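Local structure of (R)-S-adenosyl-L-methionine hydrolase (Thermus thermophilus, 2CW5) at residues D92-L98 and T162-L168; E175-F181 and L246-V252; N186-L192 and G229-V235. The protein hydrolyses S-adenosyl-L-methionine to adenosine and L-methionine, works as a homotrimer, and lacks chlorinase and fluorinase activity. All coordinates share one frame; numbering follows the deposited sequence.

Overall arrangement
Interactions 2 and 3 belong to one antiparallel sheet in the C-terminal part of the chain, where strands 175-181 and 187-189 are neighbours; their centres lie about 9 Å apart, and 186-192 with 229-235 is nested inside the loop that interaction 2 closes. Interaction 1 instead joins two loops by bonds from backbone N-H groups to side-chain oxygens. It touches interaction 2 through Leu98 and Leu168, which pack on Leu179. Interaction 3 is the buried one and holds residues that probably bind the substrate; interactions 1 and 2 are partly buried. Ladder bonds dominate interactions 2 and 3, but interaction 2 ends in an exposed turn at Gly249 and interaction 3 in leucine packing.

Interaction 1 of 3, residues D92-L98 and T162-L168; sequences DNGLFTL and TLARLPL
Asp92 and Thr97 grip the backbone of 162-168 at two points. Ala164 N gives Asp92 OD1 a straight bond of 2.8 Å on the syn side, 27° out of the carboxylate plane. Placing Asp92 CG anti to its backbone N (chi1 -173°) swings the carboxylate over to the N-H of Ala164; OD2 forms a salt bridge with Arg78, which should fix the rotation of the group. Thr97 works as a relay: OG1 lies beside its own backbone N (chi1 -60°), donates to Gly94 O at 2.6 Å and accepts from Leu166 N at 2.8 Å. Gly94 O also takes Thr97 N, closing a type I turn. A CB on Gly94 would run into Leu166 CG, and the carbonyl before it would crowd it as well. A water ties Asp92 OD1, Gly94 N and Ala164 O together. Asn93 OD1 closes an Asx turn on Leu95 N while ND2 holds Val69 O; its side chain comes within about 4 Å of that of Asp70 (nearest atoms), probably important for activity. Leu98 and Leu168 cross at about a right angle and both rest on Leu179 of strand 175-181; Leu163 and Arg165 lie against Trp100 of helix 99-102, Leu95 and Phe96 against helix 45-55.

Interaction 2 of 3, residues E175-F181 and L246-V252; sequences EGEVLTF and LKEGMPV
Val178 and Val252 form the apolar centre, their CG2 methyls 3.9 Å apart and the two side chains crossing at about a right angle. With CG2 of Val178 beside its own backbone N and CG1 anti to that N (chi1 175°), the first methyl meets both Val252 and Met250 CB, a selenomethionine in this crystal, while the second reaches toward Lys247 O. Further along, Phe181 brings CE1 to 3.7 Å from Leu246 CB.

Around this core runs the backbone ladder. Gly176 and Val252 are an antiparallel hydrogen-bonded pair: Gly176 N meets Val252 O at 2.7 Å, nearly head-on, whereas Val252 N comes to Gly176 O from above the carbonyl plane. Val178 N then bonds Met250 O, and Gly249 N uses an in-plane lone pair of Val178 O at 2.9 Å. Gly249 sits in the type II turn 247-250 with a positive phi, at which a side chain would be jammed against the preceding carbonyl.

At the polar edge Glu248 bends at chi2 (94°), setting OE1 against the ring edge of Phe181, 3.4 Å from CE2, with carboxylate and ring planes 76° apart. Its OE2 takes a water that Thr180 OG1 also holds, and has a long, weak ion pair with Arg241. Without the carboxylate, as with an alanine at this position, the water on Thr180 OG1 is likely to lose its acceptor here and the Phe181 ring edge its polar neighbour. Glu177 sends OE2 to a salt bridge with Arg46.

Arg46 of helix 45-55 also reaches Val178 O and Leu179 O, beside the classic bulge in which Leu179 and Thr180 face Ile188. Strand 175-181 thus lies between strands 187-189 and 251-254, with Val178, Leu246 and Val252 packed on strand 199-202.

Interaction 3 of 3, residues N186-L192 and G229-V235; sequences NAITTLL and GLLEVAV
Thr189 holds Leu231 O twice, from its backbone N at 3.0 Å, nearly head-on, and from OG1 at 2.8 Å, above the carbonyl plane. Its OG1 stands between the backbone N and the carbonyl carbon (chi1 77°), where it can also accept from Leu191 N, closing an ST turn. Beyond this, Leu191 O takes Leu231 N at 2.8 Å; in the other direction Ala187 and Val233 form an antiparallel hydrogen-bonded pair. Ile188 runs alongside Glu232, with CD1 only 3.3 Å from Glu232 CD, while its CG2 meets Leu230 CD1. The other methyl of Leu230, CD2, presses on Leu192 CD2 at 3.5 Å.

In the next shell, Tyr50 of helix 45-55 packs against Ile188, Leu230 and Glu232, and a weak hydrogen bond links Glu232 OE1 to Tyr224. At the other end Asp182 holds Asn186 ND2, and a water joins Asn186 OD1 to Val235 N.

Asn186, Glu232 and Val235 probably bind S-adenosyl-L-methionine, and the ladder between the strands probably helps to fix their spacing. Ile188 CD1, lying along Glu232, probably limits how its carboxylate can turn, and the doubled grip of Thr189 on Leu231 O is likely to steady the strand just before Glu232.

Interaction 1 of 3, residues D92-L98 and T162-L168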
loop_
_atom_site.group_PDB
_atom_site.type_symbol
_atom_site.label_atom_id
_atom_site.label_comp_id
_atom_site.label_asym_id
_atom_site.label_seq_id
_atom_site.Cartn_x
_atom_site.Cartn_y
_atom_site.Cartn_z
ATOM N N ASP C 92 3.499 -8.195 -23.181
ATOM C CA ASP C 92 3.161 -9.413 -23.904
ATOM C C ASP C 92 4.113 -10.502 -23.422
ATOM O O ASP C 92 5.008 -10.942 -24.150
ATOM C CB ASP C 92 3.320 -9.176 -25.411
ATOM C CG ASP C 92 2.818 -10.337 -26.251
ATOM O OD1 ASP C 92 1.967 -11.115 -25.772
ATOM O OD2 ASP C 92 3.267 -10.458 -27.411
ATOM N N ASN C 93 3.920 -10.924 -22.175
ATOM C CA ASN C 93 4.764 -11.942 -21.577
ATOM C C ASN C 93 3.969 -13.071 -20.930
ATOM O O ASN C 93 4.504 -13.826 -20.115
ATOM C CB ASN C 93 5.702 -11.305 -20.541
ATOM C CG ASN C 93 4.954 -10.587 -19.428
ATOM O OD1 ASN C 93 3.729 -10.702 -19.301
ATOM N ND2 ASN C 93 5.695 -9.843 -18.603
ATOM N N GLY C 94 2.691 -13.179 -21.280
ATOM C CA GLY C 94 1.872 -14.246 -20.734
ATOM C C GLY C 94 1.135 -13.904 -19.452
ATOM O O GLY C 94 0.400 -14.734 -18.917
ATOM N N LEU C 95 1.345 -12.690 -18.959
ATOM C CA LEU C 95 0.692 -12.214 -17.746
ATOM C C LEU C 95 -0.829 -12.438 -17.787
ATOM O O LEU C 95 -1.443 -12.813 -16.783
ATOM C CB LEU C 95 0.984 -10.719 -17.577
ATOM C CG LEU C 95 0.213 -9.909 -16.526
ATOM C CD1 LEU C 95 0.416 -10.520 -15.155
ATOM C CD2 LEU C 95 0.701 -8.467 -16.539
ATOM N N PHE C 96 -1.425 -12.208 -18.953
ATOM C CA PHE C 96 -2.874 -12.341 -19.133
ATOM C C PHE C 96 -3.382 -13.741 -19.527
ATOM O O PHE C 96 -4.556 -13.892 -19.852
ATOM C CB PHE C 96 -3.346 -11.336 -20.193
ATOM C CG PHE C 96 -3.161 -9.889 -19.803
ATOM C CD1 PHE C 96 -3.926 -9.320 -18.793
ATOM C CD2 PHE C 96 -2.234 -9.089 -20.471
ATOM C CE1 PHE C 96 -3.779 -7.970 -18.448
ATOM C CE2 PHE C 96 -2.075 -7.738 -20.138
ATOM C CZ PHE C 96 -2.853 -7.178 -19.121
ATOM N N THR C 97 -2.513 -14.751 -19.491
ATOM C CA THR C 97 -2.881 -16.115 -19.894
ATOM C C THR C 97 -4.190 -16.667 -19.324
ATOM O O THR C 97 -5.062 -17.129 -20.071
ATOM C CB THR C 97 -1.755 -17.115 -19.549
ATOM O OG1 THR C 97 -0.556 -16.742 -20.240
ATOM C CG2 THR C 97 -2.144 -18.522 -19.973
ATOM N N LEU C 98 -4.324 -16.634 -18.005
ATOM C CA LEU C 98 -5.526 -17.149 -17.358
ATOM C C LEU C 98 -6.747 -16.277 -17.638
ATOM O O LEU C 98 -7.840 -16.790 -17.893
ATOM C CB LEU C 98 -5.271 -17.297 -15.854
ATOM C CG LEU C 98 -4.188 -18.343 -15.546
ATOM C CD1 LEU C 98 -3.945 -18.418 -14.050
ATOM C CD2 LEU C 98 -4.617 -19.713 -16.083
ATOM N N THR C 162 -0.195 -14.186 -32.173
ATOM C CA THR C 162 1.199 -13.890 -31.855
ATOM C C THR C 162 1.390 -13.537 -30.375
ATOM O O THR C 162 2.520 -13.435 -29.899
ATOM C CB THR C 162 1.750 -12.722 -32.710
ATOM O OG1 THR C 162 1.124 -11.492 -32.320
ATOM C CG2 THR C 162 1.484 -12.978 -34.193
ATOM N N LEU C 163 0.290 -13.353 -29.649
ATOM C CA LEU C 163 0.380 -13.020 -28.226
ATOM C C LEU C 163 1.005 -14.165 -27.432
ATOM O O LEU C 163 0.769 -15.336 -27.720
ATOM C CB LEU C 163 -1.010 -12.687 -27.667
ATOM C CG LEU C 163 -1.643 -11.405 -28.225
ATOM C CD1 LEU C 163 -3.049 -11.234 -27.669
ATOM C CD2 LEU C 163 -0.778 -10.200 -27.857
ATOM N N ALA C 164 1.804 -13.822 -26.429
ATOM C CA ALA C 164 2.470 -14.827 -25.611
ATOM C C ALA C 164 1.559 -15.395 -24.526
ATOM O O ALA C 164 0.681 -14.707 -24.010
ATOM C CB ALA C 164 3.720 -14.233 -24.982
ATOM N N ARG C 165 1.770 -16.662 -24.191
ATOM C CA ARG C 165 0.984 -17.317 -23.155
ATOM C C ARG C 165 1.907 -18.189 -22.322
ATOM O O ARG C 165 2.878 -18.740 -22.836
ATOM C CB ARG C 165 -0.126 -18.183 -23.774
ATOM C CG ARG C 165 -1.395 -17.419 -24.195
ATOM C CD ARG C 165 -2.450 -18.381 -24.748
ATOM N NE ARG C 165 -3.782 -17.783 -24.903
ATOM C CZ ARG C 165 -4.110 -16.873 -25.817
ATOM N NH1 ARG C 165 -3.208 -16.426 -26.683
ATOM N NH2 ARG C 165 -5.353 -16.412 -25.873
ATOM N N LEU C 166 1.617 -18.299 -21.031
ATOM C CA LEU C 166 2.425 -19.138 -20.160
ATOM C C LEU C 166 1.880 -20.555 -20.301
ATOM O O LEU C 166 0.715 -20.736 -20.662
ATOM C CB LEU C 166 2.297 -18.694 -18.703
ATOM C CG LEU C 166 2.730 -17.273 -18.334
ATOM C CD1 LEU C 166 2.428 -17.034 -16.872
ATOM C CD2 LEU C 166 4.213 -17.082 -18.612
ATOM N N PRO C 167 2.713 -21.574 -20.025
ATOM C CA PRO C 167 2.310 -22.984 -20.117
ATOM C C PRO C 167 1.465 -23.423 -18.916
ATOM O O PRO C 167 1.855 -24.313 -18.152
ATOM C CB PRO C 167 3.653 -23.712 -20.183
ATOM C CG PRO C 167 4.510 -22.877 -19.292
ATOM C CD PRO C 167 4.154 -21.463 -19.725
ATOM N N LEU C 168 0.305 -22.793 -18.752
ATOM C CA LEU C 168 -0.588 -23.108 -17.643
ATOM C C LEU C 168 -1.865 -23.755 -18.158
ATOM O O LEU C 168 -2.591 -23.168 -18.957
ATOM C CB LEU C 168 -0.941 -21.833 -16.876
ATOM C CG LEU C 168 0.240 -20.982 -16.402
ATOM C CD1 LEU C 168 -0.275 -19.673 -15.810
ATOM C CD2 LEU C 168 1.052 -21.759 -15.380
HETATM O O HOH W 1 0.974 -11.985 -23.623
HETATM O O HOH W 2 -4.993 -18.399 -22.417
#

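Interaction 2 of 3, residues E175-F181 and L246-V252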
loop_
_atom_site.group_PDB
_atom_site.type_symbol
_atom_site.label_atom_id
_atom_site.label_comp_id
_atom_site.label_asym_id
_atom_site.label_seq_id
_atom_site.Cartn_x
_atom_site.Cartn_y
_atom_site.Cartn_z
ATOM N N GLU C 175 -3.721 -35.401 -12.789
ATOM C CA GLU C 175 -2.430 -34.725 -12.686
ATOM C C GLU C 175 -2.483 -33.224 -12.973
ATOM O O GLU C 175 -2.966 -32.792 -14.020
ATOM C CB GLU C 175 -1.423 -35.383 -13.635
ATOM C CG GLU C 175 -1.643 -35.057 -15.115
ATOM C CD GLU C 175 -3.041 -35.412 -15.607
ATOM O OE1 GLU C 175 -3.386 -36.614 -15.614
ATOM O OE2 GLU C 175 -3.796 -34.487 -15.987
ATOM N N GLY C 176 -1.980 -32.434 -12.031
ATOM C CA GLY C 176 -1.949 -30.991 -12.194
ATOM C C GLY C 176 -0.631 -30.507 -11.627
ATOM O O GLY C 176 0.294 -31.303 -11.454
ATOM N N GLU C 177 -0.524 -29.218 -11.327
ATOM C CA GLU C 177 0.719 -28.707 -10.760
ATOM C C GLU C 177 0.432 -27.522 -9.853
ATOM O O GLU C 177 -0.665 -26.969 -9.877
ATOM C CB GLU C 177 1.673 -28.260 -11.874
ATOM C CG GLU C 177 1.237 -26.962 -12.554
ATOM C CD GLU C 177 2.247 -26.450 -13.565
ATOM O OE1 GLU C 177 2.241 -26.920 -14.718
ATOM O OE2 GLU C 177 3.058 -25.576 -13.196
ATOM N N VAL C 178 1.412 -27.142 -9.040
ATOM C CA VAL C 178 1.237 -25.985 -8.183
ATOM C C VAL C 178 1.379 -24.769 -9.094
ATOM O O VAL C 178 2.414 -24.587 -9.746
ATOM C CB VAL C 178 2.311 -25.917 -7.071
ATOM C CG1 VAL C 178 2.158 -24.620 -6.293
ATOM C CG2 VAL C 178 2.163 -27.111 -6.126
ATOM N N LEU C 179 0.331 -23.951 -9.155
ATOM C CA LEU C 179 0.332 -22.758 -9.997
ATOM C C LEU C 179 1.109 -21.617 -9.357
ATOM O O LEU C 179 2.002 -21.026 -9.975
ATOM C CB LEU C 179 -1.107 -22.297 -10.264
ATOM C CG LEU C 179 -1.285 -20.969 -11.021
ATOM C CD1 LEU C 179 -0.707 -21.086 -12.423
ATOM C CD2 LEU C 179 -2.768 -20.618 -11.097
ATOM N N THR C 180 0.763 -21.314 -8.113
ATOM C CA THR C 180 1.394 -20.228 -7.375
ATOM C C THR C 180 0.959 -20.353 -5.912
ATOM O O THR C 180 0.358 -21.355 -5.537
ATOM C CB THR C 180 0.942 -18.858 -7.956
ATOM O OG1 THR C 180 1.617 -17.791 -7.281
ATOM C CG2 THR C 180 -0.570 -18.683 -7.802
ATOM N N PHE C 181 1.276 -19.351 -5.093
ATOM C CA PHE C 181 0.901 -19.351 -3.674
ATOM C C PHE C 181 0.227 -18.024 -3.342
ATOM O O PHE C 181 0.458 -17.029 -4.023
ATOM C CB PHE C 181 2.149 -19.485 -2.791
ATOM C CG PHE C 181 2.921 -20.747 -3.015
ATOM C CD1 PHE C 181 2.525 -21.937 -2.413
ATOM C CD2 PHE C 181 4.031 -20.755 -3.855
ATOM C CE1 PHE C 181 3.224 -23.117 -2.643
ATOM C CE2 PHE C 181 4.734 -21.929 -4.091
ATOM C CZ PHE C 181 4.332 -23.114 -3.484
ATOM N N LEU C 246 6.764 -26.496 -0.360
ATOM C CA LEU C 246 6.239 -26.533 -1.723
ATOM C C LEU C 246 6.876 -25.501 -2.643
ATOM O O LEU C 246 7.407 -24.485 -2.192
ATOM C CB LEU C 246 4.723 -26.320 -1.707
ATOM C CG LEU C 246 3.922 -27.271 -0.815
ATOM C CD1 LEU C 246 2.444 -26.923 -0.894
ATOM C CD2 LEU C 246 4.159 -28.709 -1.251
ATOM N N LYS C 247 6.814 -25.774 -3.942
ATOM C CA LYS C 247 7.356 -24.876 -4.951
ATOM C C LYS C 247 6.484 -24.913 -6.203
ATOM O O LYS C 247 5.856 -25.930 -6.498
ATOM C CB LYS C 247 8.794 -25.272 -5.300
ATOM C CG LYS C 247 9.777 -25.048 -4.160
ATOM C CD LYS C 247 11.221 -25.140 -4.630
ATOM C CE LYS C 247 12.185 -24.673 -3.541
ATOM N NZ LYS C 247 12.114 -25.521 -2.316
ATOM N N GLU C 248 6.434 -23.799 -6.927
ATOM C CA GLU C 248 5.641 -23.725 -8.150
ATOM C C GLU C 248 6.123 -24.763 -9.156
ATOM O O GLU C 248 7.326 -25.030 -9.260
ATOM C CB GLU C 248 5.741 -22.329 -8.773
ATOM C CG GLU C 248 5.157 -21.224 -7.910
ATOM C CD GLU C 248 6.195 -20.546 -7.029
ATOM O OE1 GLU C 248 7.095 -21.243 -6.502
ATOM O OE2 GLU C 248 6.101 -19.311 -6.859
ATOM N N GLY C 249 5.177 -25.345 -9.890
ATOM C CA GLY C 249 5.515 -26.346 -10.887
ATOM C C GLY C 249 5.491 -27.754 -10.333
ATOM O O GLY C 249 5.445 -28.726 -11.084
HETATM N N MSE C 250 5.518 -27.867 -9.012
HETATM C CA MSE C 250 5.500 -29.165 -8.364
HETATM C C MSE C 250 4.225 -29.901 -8.766
HETATM O O MSE C 250 3.131 -29.340 -8.712
HETATM C CB MSE C 250 5.550 -28.970 -6.853
HETATM C CG MSE C 250 6.093 -30.129 -6.069
HETATM SE SE MSE C 250 6.415 -29.562 -4.246
HETATM C CE MSE C 250 8.111 -28.682 -4.509
ATOM N N PRO C 251 4.350 -31.166 -9.187
ATOM C CA PRO C 251 3.138 -31.889 -9.577
ATOM C C PRO C 251 2.173 -32.172 -8.428
ATOM O O PRO C 251 2.576 -32.351 -7.273
ATOM C CB PRO C 251 3.682 -33.163 -10.229
ATOM C CG PRO C 251 5.011 -33.355 -9.567
ATOM C CD PRO C 251 5.559 -31.951 -9.492
ATOM N N VAL C 252 0.890 -32.176 -8.770
ATOM C CA VAL C 252 -0.190 -32.436 -7.829
ATOM C C VAL C 252 -1.009 -33.546 -8.471
ATOM O O VAL C 252 -1.394 -33.443 -9.636
ATOM C CB VAL C 252 -1.064 -31.180 -7.634
ATOM C CG1 VAL C 252 -2.209 -31.482 -6.683
ATOM C CG2 VAL C 252 -0.211 -30.039 -7.084
HETATM O O HOH W 3 4.105 -17.819 -8.363
#

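Interaction 3 of 3, residues N186-L192 and G229-V235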
loop_
_atom_site.group_PDB
_atom_site.type_symbol
_atom_site.label_atom_id
_atom_site.label_comp_id
_atom_site.label_asym_id
_atom_site.label_seq_id
_atom_site.Cartn_x
_atom_site.Cartn_y
_atom_site.Cartn_z
ATOM N N ASN C 186 -0.605 -20.381 1.049
ATOM C CA ASN C 186 -1.498 -21.421 0.550
ATOM C C ASN C 186 -1.060 -21.699 -0.883
ATOM O O ASN C 186 -0.713 -20.779 -1.617
ATOM C CB ASN C 186 -2.962 -20.948 0.520
ATOM C CG ASN C 186 -3.528 -20.675 1.898
ATOM O OD1 ASN C 186 -3.319 -21.448 2.831
ATOM N ND2 ASN C 186 -4.269 -19.579 2.028
ATOM N N ALA C 187 -1.085 -22.959 -1.281
ATOM C CA ALA C 187 -0.691 -23.314 -2.636
ATOM C C ALA C 187 -1.914 -23.416 -3.545
ATOM O O ALA C 187 -2.883 -24.104 -3.222
ATOM C CB ALA C 187 0.064 -24.628 -2.626
ATOM N N ILE C 188 -1.867 -22.711 -4.669
ATOM C CA ILE C 188 -2.949 -22.744 -5.646
ATOM C C ILE C 188 -2.510 -23.738 -6.717
ATOM O O ILE C 188 -1.399 -23.626 -7.240
ATOM C CB ILE C 188 -3.147 -21.366 -6.323
ATOM C CG1 ILE C 188 -3.292 -20.268 -5.264
ATOM C CG2 ILE C 188 -4.356 -21.416 -7.246
ATOM C CD1 ILE C 188 -4.493 -20.428 -4.342
ATOM N N THR C 189 -3.362 -24.707 -7.042
ATOM C CA THR C 189 -3.012 -25.694 -8.054
ATOM C C THR C 189 -3.829 -25.467 -9.316
ATOM O O THR C 189 -4.722 -24.618 -9.343
ATOM C CB THR C 189 -3.261 -27.140 -7.568
ATOM O OG1 THR C 189 -4.662 -27.431 -7.621
ATOM C CG2 THR C 189 -2.756 -27.315 -6.127
ATOM N N THR C 190 -3.510 -26.228 -10.356
ATOM C CA THR C 190 -4.201 -26.124 -11.635
ATOM C C THR C 190 -5.379 -27.098 -11.716
ATOM O O THR C 190 -6.045 -27.192 -12.748
ATOM C CB THR C 190 -3.233 -26.422 -12.806
ATOM O OG1 THR C 190 -2.622 -27.705 -12.603
ATOM C CG2 THR C 190 -2.152 -25.356 -12.893
ATOM N N LEU C 191 -5.632 -27.825 -10.631
ATOM C CA LEU C 191 -6.732 -28.790 -10.603
ATOM C C LEU C 191 -8.095 -28.121 -10.440
ATOM O O LEU C 191 -8.268 -27.246 -9.595
ATOM C CB LEU C 191 -6.521 -29.802 -9.474
ATOM C CG LEU C 191 -5.370 -30.784 -9.678
ATOM C CD1 LEU C 191 -5.265 -31.700 -8.470
ATOM C CD2 LEU C 191 -5.612 -31.600 -10.946
ATOM N N LEU C 192 -9.061 -28.553 -11.249
ATOM C CA LEU C 192 -10.413 -27.995 -11.206
ATOM C C LEU C 192 -11.368 -28.746 -10.286
ATOM O O LEU C 192 -12.478 -28.281 -10.025
ATOM C CB LEU C 192 -10.997 -27.952 -12.618
ATOM C CG LEU C 192 -10.301 -26.937 -13.522
ATOM C CD1 LEU C 192 -10.694 -27.179 -14.973
ATOM C CD2 LEU C 192 -10.670 -25.521 -13.071
ATOM N N GLY C 229 -12.299 -21.586 -7.912
ATOM C CA GLY C 229 -12.604 -22.856 -8.549
ATOM C C GLY C 229 -11.419 -23.787 -8.740
ATOM O O GLY C 229 -11.535 -24.806 -9.420
ATOM N N LEU C 230 -10.276 -23.445 -8.153
ATOM C CA LEU C 230 -9.085 -24.284 -8.272
ATOM C C LEU C 230 -8.772 -24.945 -6.935
ATOM O O LEU C 230 -9.000 -24.357 -5.872
ATOM C CB LEU C 230 -7.886 -23.447 -8.723
ATOM C CG LEU C 230 -8.005 -22.784 -10.098
ATOM C CD1 LEU C 230 -6.749 -21.964 -10.386
ATOM C CD2 LEU C 230 -8.205 -23.853 -11.162
ATOM N N LEU C 231 -8.255 -26.169 -6.982
ATOM C CA LEU C 231 -7.921 -26.880 -5.753
ATOM C C LEU C 231 -6.773 -26.155 -5.061
ATOM O O LEU C 231 -5.823 -25.715 -5.706
ATOM C CB LEU C 231 -7.526 -28.336 -6.053
ATOM C CG LEU C 231 -7.195 -29.227 -4.843
ATOM C CD1 LEU C 231 -7.387 -30.692 -5.201
ATOM C CD2 LEU C 231 -5.772 -28.976 -4.380
ATOM N N GLU C 232 -6.877 -26.022 -3.743
ATOM C CA GLU C 232 -5.850 -25.350 -2.964
ATOM C C GLU C 232 -5.384 -26.237 -1.817
ATOM O O GLU C 232 -6.103 -27.140 -1.392
ATOM C CB GLU C 232 -6.395 -24.029 -2.408
ATOM C CG GLU C 232 -6.556 -22.929 -3.454
ATOM C CD GLU C 232 -7.197 -21.663 -2.898
ATOM O OE1 GLU C 232 -6.906 -21.297 -1.739
ATOM O OE2 GLU C 232 -7.979 -21.023 -3.630
ATOM N N VAL C 233 -4.169 -25.978 -1.339
ATOM C CA VAL C 233 -3.582 -26.717 -0.224
ATOM C C VAL C 233 -3.139 -25.706 0.826
ATOM O O VAL C 233 -2.286 -24.857 0.559
ATOM C CB VAL C 233 -2.349 -27.535 -0.663
ATOM C CG1 VAL C 233 -1.652 -28.134 0.563
ATOM C CG2 VAL C 233 -2.773 -28.645 -1.610
ATOM N N ALA C 234 -3.718 -25.794 2.020
ATOM C CA ALA C 234 -3.374 -24.862 3.083
ATOM C C ALA C 234 -2.997 -25.546 4.389
ATOM O O ALA C 234 -3.243 -26.735 4.584
ATOM C CB ALA C 234 -4.535 -23.901 3.325
ATOM N N VAL C 235 -2.382 -24.773 5.275
ATOM C CA VAL C 235 -1.989 -25.256 6.589
ATOM C C VAL C 235 -2.679 -24.339 7.582
ATOM O O VAL C 235 -2.531 -23.118 7.510
ATOM C CB VAL C 235 -0.458 -25.168 6.803
ATOM C CG1 VAL C 235 -0.124 -25.378 8.272
ATOM C CG2 VAL C 235 0.248 -26.217 5.956
HETATM O O HOH W 4 -1.204 -22.304 4.299
HETATM O O HOH W 5 -13.587 -26.019 -10.451
#